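Local coordinates for protein TRAP-T family transporter, DctP (Periplasmic binding) subunit (PDB 4PF8) that binds beta-D-galacturonate as a periplasmic solute-binding subunit and probably delivers it to a TRAP-type membrane transporter, at residues A95-N100 against E131-V136; V136-Y141 against L236-K241. All coordinates share one frame; numbering follows the deposited sequence. Where two conformers were deposited one is given.

The two interactions follow one another along the chain and meet at Val136, where 131-136 ends and 136-141 begins; their centres are about 11 Å apart. Both use strand 135-141, an outermost strand of a five-stranded mixed sheet. Interaction 1 sets the loop 95-100 beside the exit of helix 121-132, just as the chain enters this strand, and interaction 2 pairs the strand with 234-239, its antiparallel neighbour. Gly134 O and Lys240 N, 2.9 Å apart, probably hydrogen-bond and tie the two contacts together. The strand thus runs from a helix end towards the bound galacturonate, which lies about 14 Å from the side chain of Ile135 and about 8 Å from that of Tyr141.

Interaction 1. Residues A95-N100 against E131-V136; sequences AVPATN and EEKGIV
Lys133 lays the aliphatic part of its side chain against the backbone of Ala95 and the side chain of Val96, and no hydrogen bond joins the two segments. At the root, CB meets one methyl, CG2 of Val96, at 3.8 Å. The next atom stands anti to the carbonyl carbon of its own residue (chi1 -65°), which directs it at the loop: CG touches the same methyl and also comes within 3.5 Å of Ala95 O. A bend at chi2 then lets the chain curl round that carbonyl oxygen, so that CD and CE of Lys133 stay beside it, CE at 3.5 Å. CE also lies loosely by CD of Pro97, and a second bend, at chi4, carries NZ on to 4.5 Å from Ala95 O, beyond hydrogen-bonding distance. With an alanine here, the run of CG, CD and CE beside Ala95 O would be lost and the contact with Val96 reduced to CB, which would probably open a gap between the loop and the helix end.

Deeper in, CG2 of Val96 also nears CD1 of Ile135 at 4.3 Å, and this apolar side continues against Ala129 and Leu130 of helix 121-132. Within the loop, Val96 O is gripped twice as the chain turns into a 3-10 segment: Thr99 N bonds to it, and Thr99 OG1 lies in the carbonyl plane, 2.8 Å from Val96 O. Across the contact, Lys133 O accepts a hydrogen bond from Arg78 NE of helix 70-79. Helix 121-132 is closed here by a Schellman motif, with Ile135 N bonded to Leu130 O and Gly134 N to Glu131 O, and Gly134, at positive phi, as its C-prime residue. The arrangement is a helix-to-strand junction in an alpha/beta lobe of the solute-binding fold.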
ATOM      1  N   ALA A  95       8.249  -9.677   6.224  1.00 17.98           N
ATOM      2  CA  ALA A  95       7.889 -11.080   6.154  1.00 19.67           C
ATOM      3  C   ALA A  95       8.357 -11.707   4.859  1.00 16.25           C
ATOM      4  O   ALA A  95       8.701 -12.888   4.826  1.00 17.57           O
ATOM      5  CB  ALA A  95       6.380 -11.225   6.257  1.00 19.57           C
ATOM      6  N   VAL A  96       8.323 -10.920   3.787  1.00 12.89           N
ATOM      7  CA  VAL A  96       8.600 -11.415   2.445  1.00 12.32           C
ATOM      8  C   VAL A  96       9.610 -10.498   1.753  1.00 12.32           C
ATOM      9  O   VAL A  96       9.244  -9.545   1.072  1.00 12.31           O
ATOM     10  CB  VAL A  96       7.309 -11.499   1.612  1.00 11.78           C
ATOM     11  CG1 VAL A  96       7.602 -12.237   0.304  1.00 13.68           C
ATOM     12  CG2 VAL A  96       6.217 -12.184   2.432  1.00 16.15           C
ATOM     13  N   PRO A  97      10.899 -10.778   1.942  1.00 15.25           N
ATOM     14  CA  PRO A  97      11.926  -9.838   1.477  1.00 17.80           C
ATOM     15  C   PRO A  97      11.837  -9.448  -0.008  1.00 15.91           C
ATOM     16  O   PRO A  97      12.149  -8.301  -0.341  1.00 13.33           O
ATOM     17  CB  PRO A  97      13.227 -10.577   1.792  1.00 19.48           C
ATOM     18  CG  PRO A  97      12.873 -11.400   3.020  1.00 25.03           C
ATOM     19  CD  PRO A  97      11.461 -11.834   2.804  1.00 17.90           C
ATOM     20  N   ALA A  98      11.395 -10.356  -0.878  1.00 16.91           N
ATOM     21  CA  ALA A  98      11.297 -10.028  -2.304  1.00 17.79           C
ATOM     22  C   ALA A  98      10.408  -8.811  -2.561  1.00 15.50           C
ATOM     23  O   ALA A  98      10.639  -8.040  -3.506  1.00 16.48           O
ATOM     24  CB  ALA A  98      10.786 -11.224  -3.093  1.00 19.37           C
ATOM     25  N   THR A  99       9.413  -8.601  -1.711  1.00 11.93           N
ATOM     26  CA  THR A  99       8.467  -7.530  -1.959  1.00  9.76           C
ATOM     27  C   THR A  99       9.061  -6.150  -1.684  1.00 10.56           C
ATOM     28  O   THR A  99       8.433  -5.173  -2.006  1.00 10.65           O
ATOM     29  CB  THR A  99       7.151  -7.672  -1.163  1.00 12.05           C
ATOM     30  OG1 THR A  99       7.413  -7.566   0.244  1.00 11.96           O
ATOM     31  CG2 THR A  99       6.487  -8.992  -1.486  1.00 13.96           C
ATOM     32  N   ASN A 100      10.257  -6.068  -1.104  1.00 10.18           N
ATOM     33  CA  ASN A 100      10.853  -4.745  -0.905  1.00 10.04           C
ATOM     34  C   ASN A 100      11.020  -3.979  -2.199  1.00 10.84           C
ATOM     35  O   ASN A 100      11.009  -2.765  -2.200  1.00  9.67           O
ATOM     36  CB  ASN A 100      12.199  -4.829  -0.182  1.00 11.66           C
ATOM     37  CG  ASN A 100      12.044  -5.091   1.283  1.00 14.18           C
ATOM     38  OD1 ASN A 100      11.437  -4.299   1.996  1.00 13.59           O
ATOM     39  ND2 ASN A 100      12.568  -6.216   1.745  1.00 19.46           N
ATOM     40  N   GLU A 131       3.910 -16.971  -1.702  1.00 13.55           N
ATOM     41  CA  GLU A 131       3.450 -18.328  -1.444  1.00 14.57           C
ATOM     42  C   GLU A 131       4.443 -19.071  -0.559  1.00 15.05           C
ATOM     43  O   GLU A 131       4.055 -19.880   0.288  1.00 15.49           O
ATOM     44  CB  GLU A 131       3.252 -19.084  -2.764  1.00 17.30           C
ATOM     45  CG  GLU A 131       2.623 -20.456  -2.592  1.00 23.43           C
ATOM     46  CD  GLU A 131       2.497 -21.229  -3.907  1.00 30.33           C
ATOM     47  OE1 GLU A 131       3.020 -20.755  -4.938  1.00 43.37           O
ATOM     48  OE2 GLU A 131       1.878 -22.308  -3.912  1.00 38.01           O
ATOM     49  N   GLU A 132       5.733 -18.803  -0.754  1.00 15.12           N
ATOM     50  CA  GLU A 132       6.793 -19.399   0.062  1.00 15.69           C
ATOM     51  C   GLU A 132       6.707 -19.012   1.526  1.00 17.52           C
ATOM     52  O   GLU A 132       7.247 -19.699   2.408  1.00 18.27           O
ATOM     53  CB  GLU A 132       8.156 -19.000  -0.484  1.00 17.56           C
ATOM     54  CG  GLU A 132       8.458 -19.701  -1.779  1.00 22.52           C
ATOM     55  CD  GLU A 132       9.786 -19.293  -2.364  1.00 35.00           C
ATOM     56  OE1 GLU A 132      10.375 -18.301  -1.864  1.00 40.47           O
ATOM     57  OE2 GLU A 132      10.221 -19.960  -3.331  1.00 40.80           O
ATOM     58  N   LYS A 133       6.048 -17.892   1.785  1.00 13.85           N
ATOM     59  CA  LYS A 133       5.888 -17.403   3.141  1.00 14.92           C
ATOM     60  C   LYS A 133       4.464 -17.612   3.671  1.00 14.42           C
ATOM     61  O   LYS A 133       4.067 -17.006   4.663  1.00 16.06           O
ATOM     62  CB  LYS A 133       6.254 -15.921   3.188  1.00 12.80           C
ATOM     63  CG  LYS A 133       7.724 -15.637   2.892  1.00 14.94           C
ATOM     64  CD  LYS A 133       8.631 -16.357   3.850  1.00 17.16           C
ATOM     65  CE  LYS A 133      10.083 -15.897   3.755  1.00 23.37           C
ATOM     66  NZ  LYS A 133      10.670 -16.144   2.428  1.00 34.14           N
ATOM     67  N   GLY A 134       3.682 -18.451   2.996  1.00 12.10           N
ATOM     68  CA  GLY A 134       2.346 -18.772   3.492  1.00 13.71           C
ATOM     69  C   GLY A 134       1.198 -17.886   3.046  1.00 11.81           C
ATOM     70  O   GLY A 134       0.148 -17.846   3.697  1.00 12.03           O
ATOM     71  N   ILE A 135       1.369 -17.172   1.941  1.00 11.07           N
ATOM     72  CA  ILE A 135       0.395 -16.181   1.513  1.00  9.71           C
ATOM     73  C   ILE A 135       0.051 -16.431   0.046  1.00 10.37           C
ATOM     74  O   ILE A 135       0.950 -16.530  -0.792  1.00 11.81           O
ATOM     75  CB  ILE A 135       0.983 -14.763   1.643  1.00  8.95           C
ATOM     76  CG1 ILE A 135       1.325 -14.478   3.100  1.00  8.91           C
ATOM     77  CG2 ILE A 135       0.010 -13.726   1.110  1.00 10.04           C
ATOM     78  CD1 ILE A 135       2.144 -13.191   3.278  1.00 12.94           C
ATOM     79  N   VAL A 136      -1.241 -16.555  -0.252  1.00  9.84           N
ATOM     80  CA  VAL A 136      -1.697 -16.814  -1.618  1.00 10.14           C
ATOM     81  C   VAL A 136      -2.269 -15.520  -2.197  1.00 10.61           C
ATOM     82  O   VAL A 136      -3.289 -15.019  -1.753  1.00 10.43           O
ATOM     83  CB  VAL A 136      -2.742 -17.944  -1.652  1.00 11.51           C
ATOM     84  CG1 VAL A 136      -3.296 -18.128  -3.060  1.00 14.01           C
ATOM     85  CG2 VAL A 136      -2.129 -19.253  -1.158  1.00 12.59           C
TER

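Interaction 2. Residues V136-Y141 against L236-K241; sequences VALGYY and LCMSKK
A classic beta bulge, in which Leu138 and Gly139 both face Leu236, interrupts the antiparallel pairing of strands 135-141 and 234-239 in a sheet whose 2-1-3-5-4 order fits the lobes of type II solute-binding proteins. Before the bulge the ladder is regular. Val136 and Met238 (present as selenomethionine) form a hydrogen-bonded pair, Val136 N reaching Met238 O at 2.8 Å in an almost straight bond and Met238 N returning to Val136 O; Ala137 and Cys237 follow as a non-hydrogen-bonded pair. At the bulge Leu236 O takes a firm bond from Leu138 N at 2.7 Å and only a weak one from Gly139 N at 3.4 Å, while Leu236 N gives to Gly139 O at 2.9 Å.

One face carries the apolar contacts. CB of Leu138 lies 3.4 Å from Leu236 O and more loosely by CD2 of Leu236, and the bend of Met238 at chi3 (-59°) turns its terminal CE to CD1 of Leu138. Phe45 of helix 37-52 packs on all three residues. The Tyr141 ring slants past Leu236, CE1 being 3.8 Å from its CB, and its hydroxyl is hydrogen-bonded to Ser261 of helix 248-282. At the far end of the ladder, Val136 and Lys240 side chains cross at about a right angle, CG2 of Val136 lying 3.7 Å from CA of Lys240 at the start of helix 240-244; the ammonium group of Lys240 turns away to a salt bridge with Asp244. The Cys237 side chain points to the other face, and its CB is tightly placed, 3.1 Å from Val136 O.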
ATOM      1  N   VAL A 136      -1.241 -16.555  -0.252  1.00  9.84           N
ATOM      2  CA  VAL A 136      -1.697 -16.814  -1.618  1.00 10.14           C
ATOM      3  C   VAL A 136      -2.269 -15.520  -2.197  1.00 10.61           C
ATOM      4  O   VAL A 136      -3.289 -15.019  -1.753  1.00 10.43           O
ATOM      5  CB  VAL A 136      -2.742 -17.944  -1.652  1.00 11.51           C
ATOM      6  CG1 VAL A 136      -3.296 -18.128  -3.060  1.00 14.01           C
ATOM      7  CG2 VAL A 136      -2.129 -19.253  -1.158  1.00 12.59           C
ATOM      8  N   ALA A 137      -1.593 -14.980  -3.209  1.00 11.15           N
ATOM      9  CA  ALA A 137      -2.011 -13.734  -3.851  1.00 11.25           C
ATOM     10  C   ALA A 137      -3.172 -13.976  -4.818  1.00 10.29           C
ATOM     11  O   ALA A 137      -3.116 -14.887  -5.662  1.00 13.85           O
ATOM     12  CB  ALA A 137      -0.829 -13.119  -4.603  1.00 13.40           C
ATOM     13  N   LEU A 138      -4.244 -13.210  -4.676  1.00  9.34           N
ATOM     14  CA  LEU A 138      -5.407 -13.366  -5.549  1.00  9.89           C
ATOM     15  C   LEU A 138      -5.577 -12.214  -6.531  1.00 11.68           C
ATOM     16  O   LEU A 138      -6.297 -12.326  -7.524  1.00 15.81           O
ATOM     17  CB  LEU A 138      -6.679 -13.494  -4.725  1.00 13.12           C
ATOM     18  CG  LEU A 138      -6.706 -14.676  -3.751  1.00 14.11           C
ATOM     19  CD1 LEU A 138      -7.972 -14.615  -2.920  1.00 18.77           C
ATOM     20  CD2 LEU A 138      -6.610 -16.007  -4.485  1.00 13.85           C
ATOM     21  N   GLY A 139      -4.915 -11.103  -6.262  1.00 11.39           N
ATOM     22  CA  GLY A 139      -4.984  -9.967  -7.146  1.00  9.00           C
ATOM     23  C   GLY A 139      -4.280  -8.784  -6.542  1.00  9.50           C
ATOM     24  O   GLY A 139      -4.076  -8.723  -5.336  1.00 11.70           O
ATOM     25  N   TYR A 140      -3.872  -7.859  -7.398  1.00  8.96           N
ATOM     26  CA  TYR A 140      -3.201  -6.638  -6.960  1.00  9.88           C
ATOM     27  C   TYR A 140      -4.099  -5.409  -7.105  1.00  9.17           C
ATOM     28  O   TYR A 140      -4.470  -4.980  -8.209  1.00 12.42           O
ATOM     29  CB  TYR A 140      -1.852  -6.469  -7.702  1.00 10.18           C
ATOM     30  CG  TYR A 140      -0.889  -7.596  -7.412  1.00 10.92           C
ATOM     31  CD1 TYR A 140      -0.359  -7.764  -6.129  1.00 13.29           C
ATOM     32  CD2 TYR A 140      -0.510  -8.497  -8.408  1.00 13.17           C
ATOM     33  CE1 TYR A 140       0.490  -8.810  -5.841  1.00 15.00           C
ATOM     34  CE2 TYR A 140       0.362  -9.545  -8.128  1.00 17.72           C
ATOM     35  CZ  TYR A 140       0.855  -9.691  -6.832  1.00 22.22           C
ATOM     36  OH  TYR A 140       1.719 -10.731  -6.536  1.00 27.83           O
ATOM     37  N   TYR A 141      -4.478  -4.875  -5.955  1.00  7.42           N
ATOM     38  CA  TYR A 141      -5.318  -3.683  -5.849  1.00  7.43           C
ATOM     39  C   TYR A 141      -4.477  -2.422  -6.024  1.00  9.38           C
ATOM     40  O   TYR A 141      -3.287  -2.398  -5.717  1.00 10.54           O
ATOM     41  CB  TYR A 141      -6.011  -3.640  -4.479  1.00  9.82           C
ATOM     42  CG  TYR A 141      -7.246  -4.527  -4.269  1.00  7.74           C
ATOM     43  CD1 TYR A 141      -7.506  -5.636  -5.057  1.00  9.36           C
ATOM     44  CD2 TYR A 141      -8.139  -4.241  -3.249  1.00  8.90           C
ATOM     45  CE1 TYR A 141      -8.648  -6.431  -4.824  1.00  9.62           C
ATOM     46  CE2 TYR A 141      -9.261  -5.008  -3.021  1.00  9.97           C
ATOM     47  CZ  TYR A 141      -9.514  -6.096  -3.799  1.00  8.98           C
ATOM     48  OH  TYR A 141     -10.635  -6.854  -3.545  1.00 12.56           O
ATOM     49  N   LEU A 236      -4.680  -8.504  -2.482  1.00  8.88           N
ATOM     50  CA  LEU A 236      -5.790  -9.278  -1.941  1.00  7.44           C
ATOM     51  C   LEU A 236      -5.246 -10.686  -1.833  1.00  8.90           C
ATOM     52  O   LEU A 236      -4.834 -11.284  -2.832  1.00 10.39           O
ATOM     53  CB  LEU A 236      -7.008  -9.272  -2.881  1.00 11.36           C
ATOM     54  CG  LEU A 236      -8.099 -10.264  -2.456  1.00 12.97           C
ATOM     55  CD1 LEU A 236      -8.779  -9.883  -1.150  1.00 12.48           C
ATOM     56  CD2 LEU A 236      -9.131 -10.397  -3.587  1.00 16.98           C
ATOM     57  N   CYS A 237      -5.190 -11.205  -0.618  1.00 10.48           N
ATOM     58  CA  CYS A 237      -4.608 -12.514  -0.452  1.00 13.58           C
ATOM     59  C   CYS A 237      -5.268 -13.324   0.615  1.00 13.33           C
ATOM     60  O   CYS A 237      -6.020 -12.831   1.437  1.00 12.44           O
ATOM     61  CB  CYS A 237      -3.156 -12.391  -0.102  1.00 13.71           C
ATOM     62  SG  CYS A 237      -2.893 -11.426   1.354  1.00 18.39           S
HETATM   63  N   MSE A 238      -4.932 -14.596   0.584  1.00 10.40           N
HETATM   64  CA  MSE A 238      -5.496 -15.555   1.499  1.00 10.44           C
HETATM   65  C   MSE A 238      -4.375 -16.214   2.237  1.00 10.99           C
HETATM   66  O   MSE A 238      -3.278 -16.394   1.715  1.00 11.14           O
HETATM   67  CB  MSE A 238      -6.259 -16.601   0.697  1.00 14.72           C
HETATM   68  CG  MSE A 238      -6.927 -17.649   1.514  1.00 23.69           C
HETATM   69 SE   MSE A 238      -8.511 -18.277   0.562  0.61 20.98          SE
HETATM   70  CE  MSE A 238      -9.285 -16.619   0.509  1.00 12.16           C
ATOM     71  N   SER A 239      -4.643 -16.609   3.474  1.00  9.77           N
ATOM     72  CA  SER A 239      -3.742 -17.514   4.147  1.00 10.24           C
ATOM     73  C   SER A 239      -3.596 -18.799   3.355  1.00 11.00           C
ATOM     74  O   SER A 239      -4.595 -19.425   2.994  1.00 11.32           O
ATOM     75  CB  SER A 239      -4.281 -17.859   5.533  1.00 10.36           C
ATOM     76  OG  SER A 239      -3.531 -18.937   6.054  1.00 12.70           O
ATOM     77  N   LYS A 240      -2.363 -19.209   3.083  1.00 11.37           N
ATOM     78  CA  LYS A 240      -2.168 -20.467   2.375  1.00 12.27           C
ATOM     79  C   LYS A 240      -2.751 -21.651   3.163  1.00 12.80           C
ATOM     80  O   LYS A 240      -3.266 -22.605   2.572  1.00 13.42           O
ATOM     81  CB  LYS A 240      -0.683 -20.674   2.036  1.00 14.45           C
ATOM     82  CG  LYS A 240      -0.400 -21.924   1.194  1.00 14.68           C
ATOM     83  CD  LYS A 240       1.068 -21.990   0.774  1.00 21.95           C
ATOM     84  CE  LYS A 240       1.550 -23.427   0.559  1.00 31.73           C
ATOM     85  NZ  LYS A 240       0.687 -24.214  -0.340  1.00 31.60           N
ATOM     86  N   LYS A 241      -2.672 -21.605   4.488  0.56 12.70           N
ATOM     87  CA  LYS A 241      -3.280 -22.655   5.292  0.56 13.85           C
ATOM     88  C   LYS A 241      -4.772 -22.754   4.994  0.56 13.23           C
ATOM     89  O   LYS A 241      -5.307 -23.849   4.786  0.56 15.03           O
ATOM     90  CB  LYS A 241      -3.037 -22.411   6.778  0.56 15.32           C
ATOM     91  CG  LYS A 241      -1.589 -22.582   7.143  0.56 13.48           C
ATOM     92  CD  LYS A 241      -1.283 -22.056   8.507  0.56 19.09           C
ATOM     93  CE  LYS A 241       0.112 -22.447   8.915  0.56 26.46           C
ATOM     94  NZ  LYS A 241       0.195 -23.915   9.128  0.56 29.72           N
TER